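Local coordinates for malate oxidoreductase (Thermotoga maritima, PDB 1VL6), which probably catalyses the NAD-dependent oxidative decarboxylation of malate to pyruvate and carbon dioxide, at residues A[325-330]-A[369-374]; A[331-336]-A[378-383]. One frame throughout, in Å; residues are numbered along the deposited sequence.

In the fold
Both contacts lie in the C-terminal part of the chain, inside the NAD-binding domain of the malic enzyme, with centres about 11 Å apart. Their segments alternate along the sequence: 325-330 leads straight into 331-336, then, after helix 346-358, come 369-374 and 378-383. Contact 1 joins the loops that precede helices 330-340 and 374-386; contact 2 is the pairing of those two helices. The two contacts touch where the carbonyl oxygens of Leu328 and Ala329 meet the methyls of Val380. The helix pair is thus joined both at the loops leading into it and between the first turns of helix 330-340 and the middle of helix 374-386, close to helix 89-107 and to neighbouring subunits of the four-chain assembly.

Contact 1 (A[325-330]-A[369-374]); sequences NNLLAF and PEAFDM
Leu327 and Leu328 meet Ala371 where two helix-leading loops pass each other: a short 3-10 turn, 326-328, on one side and a type I beta turn from Glu370 to Asp373 on the other. The contact is apolar, with no hydrogen bond crossing it. Ala371 directs its methyl at the leucines, and Leu327 meets it with one branch, CD2 lying 3.6 Å from Ala371 CB. Leu328 reaches the same segment by a different route: its CG is turned anti to the carbonyl carbon (chi1 -66°), which carries both methyls over to the 369-371 backbone. There CD2 of Leu328 rests 3.6 Å from Ala371 CA, while CD1 of Leu328 sits 3.6 Å from the carbonyl oxygen of Pro369. The two methyls therefore span the chain from Pro369 into the first residues of the turn, and they touch main chain more than side chain.

Hydrogen bonds shape each loop internally. Leu328 N bonds to Asn325 O, and Asn326 O takes both Ala329 N and Phe330 N as the turn passes into helix 330-340. Across the way, Asp373 N closes the beta turn, and the Asp373 side chain caps the start of helix 374-386 through the N of Lys375.

Further apolar groups pack around the leucines: Val174 of helix 166-186 and Val376 on Leu328, Phe106 of helix 89-107 and, from a second subunit, Leu40 on Leu327. The carboxylate of Glu370 is paired with Arg366 in a salt bridge. Within the beta turn, the bond from Asp373 N to Glu370 O measures 3.1 Å.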
ATOM      1  N   ASN A 325     -13.463  22.399  13.718  1.00 67.99           N
ATOM      2  CA  ASN A 325     -13.660  20.981  13.492  1.00 68.82           C
ATOM      3  C   ASN A 325     -12.602  20.070  14.120  1.00 66.79           C
ATOM      4  O   ASN A 325     -11.433  20.393  14.164  1.00 65.01           O
ATOM      5  CB  ASN A 325     -13.890  20.637  12.031  1.00 76.69           C
ATOM      6  CG  ASN A 325     -12.655  20.425  11.317  1.00 73.44           C
ATOM      7  OD1 ASN A 325     -11.803  21.264  11.404  1.00 87.51           O
ATOM      8  ND2 ASN A 325     -12.519  19.297  10.615  1.00 66.64           N
ATOM      9  N   ASN A 326     -13.123  19.000  14.710  1.00 66.69           N
ATOM     10  CA  ASN A 326     -12.408  17.984  15.470  1.00 66.92           C
ATOM     11  C   ASN A 326     -11.147  17.505  14.809  1.00 64.86           C
ATOM     12  O   ASN A 326     -10.213  17.132  15.497  1.00 65.57           O
ATOM     13  CB  ASN A 326     -13.363  16.783  15.636  1.00 67.39           C
ATOM     14  CG  ASN A 326     -14.387  17.033  16.711  1.00 73.60           C
ATOM     15  OD1 ASN A 326     -14.557  18.168  17.151  1.00 87.48           O
ATOM     16  ND2 ASN A 326     -15.008  15.986  17.195  1.00 75.98           N
ATOM     17  N   LEU A 327     -11.132  17.554  13.479  1.00 62.59           N
ATOM     18  CA  LEU A 327     -10.017  17.072  12.698  1.00 62.59           C
ATOM     19  C   LEU A 327      -8.727  17.785  12.996  1.00 62.90           C
ATOM     20  O   LEU A 327      -7.649  17.227  12.803  1.00 64.93           O
ATOM     21  CB  LEU A 327     -10.318  17.145  11.202  1.00 61.28           C
ATOM     22  CG  LEU A 327      -9.233  16.613  10.270  1.00 65.14           C
ATOM     23  CD1 LEU A 327      -8.867  15.186  10.552  1.00 70.57           C
ATOM     24  CD2 LEU A 327      -9.712  16.782   8.817  1.00 67.90           C
ATOM     25  N   LEU A 328      -8.797  19.018  13.445  1.00 62.49           N
ATOM     26  CA  LEU A 328      -7.572  19.709  13.815  1.00 63.43           C
ATOM     27  C   LEU A 328      -6.935  19.110  15.042  1.00 63.47           C
ATOM     28  O   LEU A 328      -5.733  19.332  15.281  1.00 64.18           O
ATOM     29  CB  LEU A 328      -7.848  21.175  14.102  1.00 67.37           C
ATOM     30  CG  LEU A 328      -8.308  22.018  12.928  1.00 68.64           C
ATOM     31  CD1 LEU A 328      -8.921  23.311  13.413  1.00 75.09           C
ATOM     32  CD2 LEU A 328      -7.139  22.297  12.052  1.00 80.59           C
ATOM     33  N   ALA A 329      -7.715  18.359  15.829  1.00 63.18           N
ATOM     34  CA  ALA A 329      -7.255  17.910  17.165  1.00 63.37           C
ATOM     35  C   ALA A 329      -6.898  16.441  17.239  1.00 63.25           C
ATOM     36  O   ALA A 329      -5.824  16.088  17.736  1.00 63.38           O
ATOM     37  CB  ALA A 329      -8.303  18.213  18.196  1.00 66.29           C
ATOM     38  N   PHE A 330      -7.794  15.569  16.781  1.00 62.73           N
ATOM     39  CA  PHE A 330      -7.607  14.131  17.050  1.00 62.58           C
ATOM     40  C   PHE A 330      -6.342  13.485  16.448  1.00 62.20           C
ATOM     41  O   PHE A 330      -5.746  12.646  17.070  1.00 62.41           O
ATOM     42  CB  PHE A 330      -8.873  13.320  16.766  1.00 61.79           C
ATOM     43  CG  PHE A 330      -9.219  13.139  15.318  1.00 62.99           C
ATOM     44  CD1 PHE A 330      -8.487  12.267  14.502  1.00 67.84           C
ATOM     45  CD2 PHE A 330     -10.347  13.761  14.788  1.00 63.62           C
ATOM     46  CE1 PHE A 330      -8.844  12.074  13.169  1.00 69.17           C
ATOM     47  CE2 PHE A 330     -10.701  13.591  13.454  1.00 63.75           C
ATOM     48  CZ  PHE A 330      -9.957  12.754  12.642  1.00 70.46           C
ATOM     49  N   PRO A 369      -6.514  27.691  12.142  1.00 65.82           N
ATOM     50  CA  PRO A 369      -6.063  27.122  10.862  1.00 64.07           C
ATOM     51  C   PRO A 369      -7.109  26.195  10.282  1.00 63.76           C
ATOM     52  O   PRO A 369      -8.072  25.847  10.983  1.00 62.79           O
ATOM     53  CB  PRO A 369      -4.818  26.300  11.238  1.00 63.69           C
ATOM     54  CG  PRO A 369      -4.806  26.161  12.693  1.00 69.25           C
ATOM     55  CD  PRO A 369      -5.787  27.122  13.302  1.00 64.19           C
ATOM     56  N   GLU A 370      -6.926  25.812   9.021  1.00 64.73           N
ATOM     57  CA  GLU A 370      -7.716  24.738   8.423  1.00 65.84           C
ATOM     58  C   GLU A 370      -6.950  23.435   8.609  1.00 66.60           C
ATOM     59  O   GLU A 370      -5.719  23.454   8.787  1.00 69.45           O
ATOM     60  CB  GLU A 370      -7.913  24.917   6.940  1.00 70.66           C
ATOM     61  CG  GLU A 370      -8.648  26.165   6.543  1.00 78.97           C
ATOM     62  CD  GLU A 370      -8.079  26.750   5.289  1.00 97.32           C
ATOM     63  OE1 GLU A 370      -7.934  25.976   4.299  1.00114.78           O
ATOM     64  OE2 GLU A 370      -7.761  27.964   5.318  1.00103.97           O
ATOM     65  N   ALA A 371      -7.668  22.322   8.472  1.00 65.97           N
ATOM     66  CA  ALA A 371      -7.172  20.985   8.745  1.00 65.18           C
ATOM     67  C   ALA A 371      -6.149  20.522   7.788  1.00 66.46           C
ATOM     68  O   ALA A 371      -5.336  19.670   8.134  1.00 68.94           O
ATOM     69  CB  ALA A 371      -8.252  20.019   8.693  1.00 65.59           C
ATOM     70  N   PHE A 372      -6.211  21.017   6.562  1.00 65.99           N
ATOM     71  CA  PHE A 372      -5.215  20.640   5.549  1.00 67.03           C
ATOM     72  C   PHE A 372      -3.880  21.313   5.747  1.00 68.31           C
ATOM     73  O   PHE A 372      -2.904  21.014   5.048  1.00 69.74           O
ATOM     74  CB  PHE A 372      -5.735  20.935   4.144  1.00 67.31           C
ATOM     75  CG  PHE A 372      -6.831  20.019   3.745  1.00 73.07           C
ATOM     76  CD1 PHE A 372      -6.547  18.748   3.294  1.00 76.22           C
ATOM     77  CD2 PHE A 372      -8.145  20.385   3.911  1.00 83.27           C
ATOM     78  CE1 PHE A 372      -7.550  17.889   2.955  1.00 75.14           C
ATOM     79  CE2 PHE A 372      -9.166  19.515   3.583  1.00 84.82           C
ATOM     80  CZ  PHE A 372      -8.866  18.271   3.110  1.00 82.50           C
ATOM     81  N   ASP A 373      -3.807  22.192   6.738  1.00 69.23           N
ATOM     82  CA  ASP A 373      -2.512  22.744   7.110  1.00 69.84           C
ATOM     83  C   ASP A 373      -1.731  21.801   8.026  1.00 67.58           C
ATOM     84  O   ASP A 373      -1.919  21.765   9.243  1.00 69.23           O
ATOM     85  CB  ASP A 373      -2.674  24.084   7.788  1.00 73.69           C
ATOM     86  CG  ASP A 373      -1.392  24.804   7.861  1.00 85.37           C
ATOM     87  OD1 ASP A 373      -0.278  24.151   7.860  1.00 96.40           O
ATOM     88  OD2 ASP A 373      -1.412  26.043   7.878  1.00106.77           O
HETATM   89  N   MSE A 374      -0.841  21.048   7.419  1.00 65.53           N
HETATM   90  CA  MSE A 374      -0.160  19.952   8.075  1.00 64.77           C
HETATM   91  C   MSE A 374       0.682  20.395   9.230  1.00 64.64           C
HETATM   92  O   MSE A 374       0.953  19.600  10.103  1.00 66.24           O
HETATM   93  CB  MSE A 374       0.686  19.238   7.016  1.00 66.86           C
HETATM   94  CG  MSE A 374      -0.172  18.698   5.800  1.00 68.82           C
HETATM   95 SE   MSE A 374      -1.861  17.748   6.396  1.00 88.76          SE
HETATM   96  CE  MSE A 374      -0.926  16.203   7.306  1.00 68.11           C
TER

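Contact 2 (A[331-336]-A[378-383]); sequences PGIMKG and LNVYTA
Lys335 and Tyr381 each swing their CG anti to the backbone N (chi1 -167° and 164°), and the lysine chain climbs past the CD1-CE1 edge of the tyrosine ring to end with NZ over one face. They belong to a pair of packed helices, 330-340 and 374-386, whose segments run in broadly the same direction at 34°, with axes 7.3 Å apart. The lysine stays extended as far as CE, its CG passing 3.7 Å from Tyr381 CD1, and bends only at its last torsion. That bend sets NZ above the middle of the ring, 4.1 Å from the Tyr381 centroid and almost on the ring normal, a cation-pi contact. The ring's edge faces helix 330-340, where Gly336 N lies near its plane, 3.6 Å from Tyr381 CD1. Beyond the ring, Tyr381 OH is hydrogen-bonded to Glu339. An alanine in place of Lys335 would probably leave this ring face without its cation and strip the CD1-CE1 edge of its methylene packing.

Gly332 permits the close spacing. With no side chain there, its CA comes within 3.9 Å of Tyr381 CA, and Val380 CG1 can lie against the Gly332 CA and the N of Ile333. The same Val380 methyl meets Ile333 CG1 at 4.0 Å, a looser apolar touch, and Ile356 of helix 346-358 also packs on Val380.

The backbones themselves come close enough for a CA-H...O contact: Gly332 O, already the acceptor for Gly336 N within its helix, lies 3.5 Å from Tyr381 CA.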
ATOM      1  N   PRO A 331      -5.895  13.857  15.260  1.00 60.71           N
ATOM      2  CA  PRO A 331      -4.740  13.173  14.741  1.00 61.74           C
ATOM      3  C   PRO A 331      -3.523  13.371  15.641  1.00 62.29           C
ATOM      4  O   PRO A 331      -2.839  12.395  16.009  1.00 62.83           O
ATOM      5  CB  PRO A 331      -4.570  13.767  13.347  1.00 62.76           C
ATOM      6  CG  PRO A 331      -5.945  14.276  13.023  1.00 63.14           C
ATOM      7  CD  PRO A 331      -6.432  14.828  14.297  1.00 58.30           C
ATOM      8  N   GLY A 332      -3.254  14.613  16.011  1.00 61.73           N
ATOM      9  CA  GLY A 332      -2.067  14.913  16.817  1.00 60.52           C
ATOM     10  C   GLY A 332      -2.199  14.371  18.207  1.00 60.77           C
ATOM     11  O   GLY A 332      -1.251  13.835  18.749  1.00 61.71           O
ATOM     12  N   ILE A 333      -3.377  14.524  18.791  1.00 60.34           N
ATOM     13  CA  ILE A 333      -3.601  14.093  20.153  1.00 61.54           C
ATOM     14  C   ILE A 333      -3.400  12.603  20.275  1.00 63.01           C
ATOM     15  O   ILE A 333      -2.704  12.125  21.166  1.00 65.33           O
ATOM     16  CB  ILE A 333      -5.015  14.386  20.555  1.00 61.80           C
ATOM     17  CG1 ILE A 333      -5.221  15.910  20.676  1.00 60.86           C
ATOM     18  CG2 ILE A 333      -5.309  13.640  21.859  1.00 63.13           C
ATOM     19  CD1 ILE A 333      -6.524  16.337  21.342  1.00 57.29           C
HETATM   20  N   MSE A 334      -4.027  11.864  19.375  1.00 62.52           N
HETATM   21  CA  MSE A 334      -3.969  10.424  19.403  1.00 62.44           C
HETATM   22  C   MSE A 334      -2.576   9.923  19.149  1.00 62.49           C
HETATM   23  O   MSE A 334      -2.123   8.948  19.777  1.00 62.84           O
HETATM   24  CB  MSE A 334      -4.899   9.866  18.351  1.00 63.56           C
HETATM   25  CG  MSE A 334      -5.386   8.457  18.630  1.00 81.39           C
HETATM   26 SE   MSE A 334      -6.671   8.345  20.168  1.00 91.09          SE
HETATM   27  CE  MSE A 334      -5.905   6.903  20.882  1.00 72.86           C
ATOM     28  N   LYS A 335      -1.885  10.557  18.221  1.00 61.82           N
ATOM     29  CA  LYS A 335      -0.576  10.136  17.928  1.00 62.13           C
ATOM     30  C   LYS A 335       0.338  10.396  19.130  1.00 61.95           C
ATOM     31  O   LYS A 335       1.179   9.602  19.484  1.00 61.86           O
ATOM     32  CB  LYS A 335      -0.075  10.866  16.702  1.00 66.51           C
ATOM     33  CG  LYS A 335       1.209  10.244  16.124  1.00 63.42           C
ATOM     34  CD  LYS A 335       1.610  11.066  14.911  1.00 74.35           C
ATOM     35  CE  LYS A 335       2.865  10.498  14.204  1.00 80.29           C
ATOM     36  NZ  LYS A 335       3.713  11.629  13.851  1.00 79.46           N
ATOM     37  N   GLY A 336       0.193  11.535  19.749  1.00 62.12           N
ATOM     38  CA  GLY A 336       1.038  11.842  20.887  1.00 63.10           C
ATOM     39  C   GLY A 336       0.778  10.904  22.021  1.00 62.59           C
ATOM     40  O   GLY A 336       1.714  10.313  22.578  1.00 64.50           O
ATOM     41  N   LEU A 378       1.395  18.448  13.121  1.00 62.53           N
ATOM     42  CA  LEU A 378       2.706  18.359  13.735  1.00 63.32           C
ATOM     43  C   LEU A 378       2.798  19.088  15.082  1.00 63.56           C
ATOM     44  O   LEU A 378       3.355  18.548  16.055  1.00 65.24           O
ATOM     45  CB  LEU A 378       3.760  18.957  12.836  1.00 61.34           C
ATOM     46  CG  LEU A 378       3.977  18.233  11.528  1.00 64.11           C
ATOM     47  CD1 LEU A 378       5.035  18.971  10.706  1.00 73.28           C
ATOM     48  CD2 LEU A 378       4.405  16.793  11.766  1.00 63.04           C
ATOM     49  N   ASN A 379       2.263  20.293  15.143  1.00 62.44           N
ATOM     50  CA  ASN A 379       2.342  21.054  16.375  1.00 63.45           C
ATOM     51  C   ASN A 379       1.536  20.441  17.502  1.00 62.61           C
ATOM     52  O   ASN A 379       1.995  20.387  18.611  1.00 65.00           O
ATOM     53  CB  ASN A 379       1.911  22.490  16.181  1.00 63.38           C
ATOM     54  CG  ASN A 379       2.859  23.277  15.289  1.00 61.22           C
ATOM     55  OD1 ASN A 379       4.026  22.915  15.058  1.00 64.68           O
ATOM     56  ND2 ASN A 379       2.340  24.345  14.746  1.00 55.51           N
ATOM     57  N   VAL A 380       0.369  19.931  17.201  1.00 61.98           N
ATOM     58  CA  VAL A 380      -0.450  19.290  18.212  1.00 62.24           C
ATOM     59  C   VAL A 380       0.247  18.010  18.707  1.00 62.74           C
ATOM     60  O   VAL A 380       0.366  17.753  19.894  1.00 63.39           O
ATOM     61  CB  VAL A 380      -1.838  18.948  17.635  1.00 61.07           C
ATOM     62  CG1 VAL A 380      -2.604  18.087  18.597  1.00 63.47           C
ATOM     63  CG2 VAL A 380      -2.598  20.214  17.309  1.00 61.44           C
ATOM     64  N   TYR A 381       0.707  17.201  17.773  1.00 63.06           N
ATOM     65  CA  TYR A 381       1.469  16.018  18.128  1.00 64.45           C
ATOM     66  C   TYR A 381       2.619  16.372  19.046  1.00 65.01           C
ATOM     67  O   TYR A 381       2.801  15.736  20.050  1.00 66.40           O
ATOM     68  CB  TYR A 381       2.014  15.302  16.889  1.00 63.35           C
ATOM     69  CG  TYR A 381       3.097  14.320  17.221  1.00 60.06           C
ATOM     70  CD1 TYR A 381       2.818  13.136  17.851  1.00 70.01           C
ATOM     71  CD2 TYR A 381       4.414  14.568  16.868  1.00 68.74           C
ATOM     72  CE1 TYR A 381       3.830  12.202  18.124  1.00 69.80           C
ATOM     73  CE2 TYR A 381       5.424  13.664  17.135  1.00 68.75           C
ATOM     74  CZ  TYR A 381       5.132  12.483  17.773  1.00 73.61           C
ATOM     75  OH  TYR A 381       6.165  11.610  18.068  1.00 67.91           O
ATOM     76  N   THR A 382       3.425  17.356  18.668  1.00 66.63           N
ATOM     77  CA  THR A 382       4.584  17.727  19.493  1.00 65.78           C
ATOM     78  C   THR A 382       4.129  18.185  20.888  1.00 63.80           C
ATOM     79  O   THR A 382       4.692  17.839  21.913  1.00 63.03           O
ATOM     80  CB  THR A 382       5.350  18.878  18.885  1.00 66.13           C
ATOM     81  OG1 THR A 382       5.974  18.489  17.660  1.00 67.27           O
ATOM     82  CG2 THR A 382       6.504  19.224  19.787  1.00 61.50           C
ATOM     83  N   ALA A 383       3.086  18.979  20.901  1.00 62.75           N
ATOM     84  CA  ALA A 383       2.603  19.502  22.162  1.00 63.37           C
ATOM     85  C   ALA A 383       2.186  18.354  23.096  1.00 63.06           C
ATOM     86  O   ALA A 383       2.573  18.315  24.273  1.00 61.82           O
ATOM     87  CB  ALA A 383       1.427  20.446  21.952  1.00 62.79           C
TER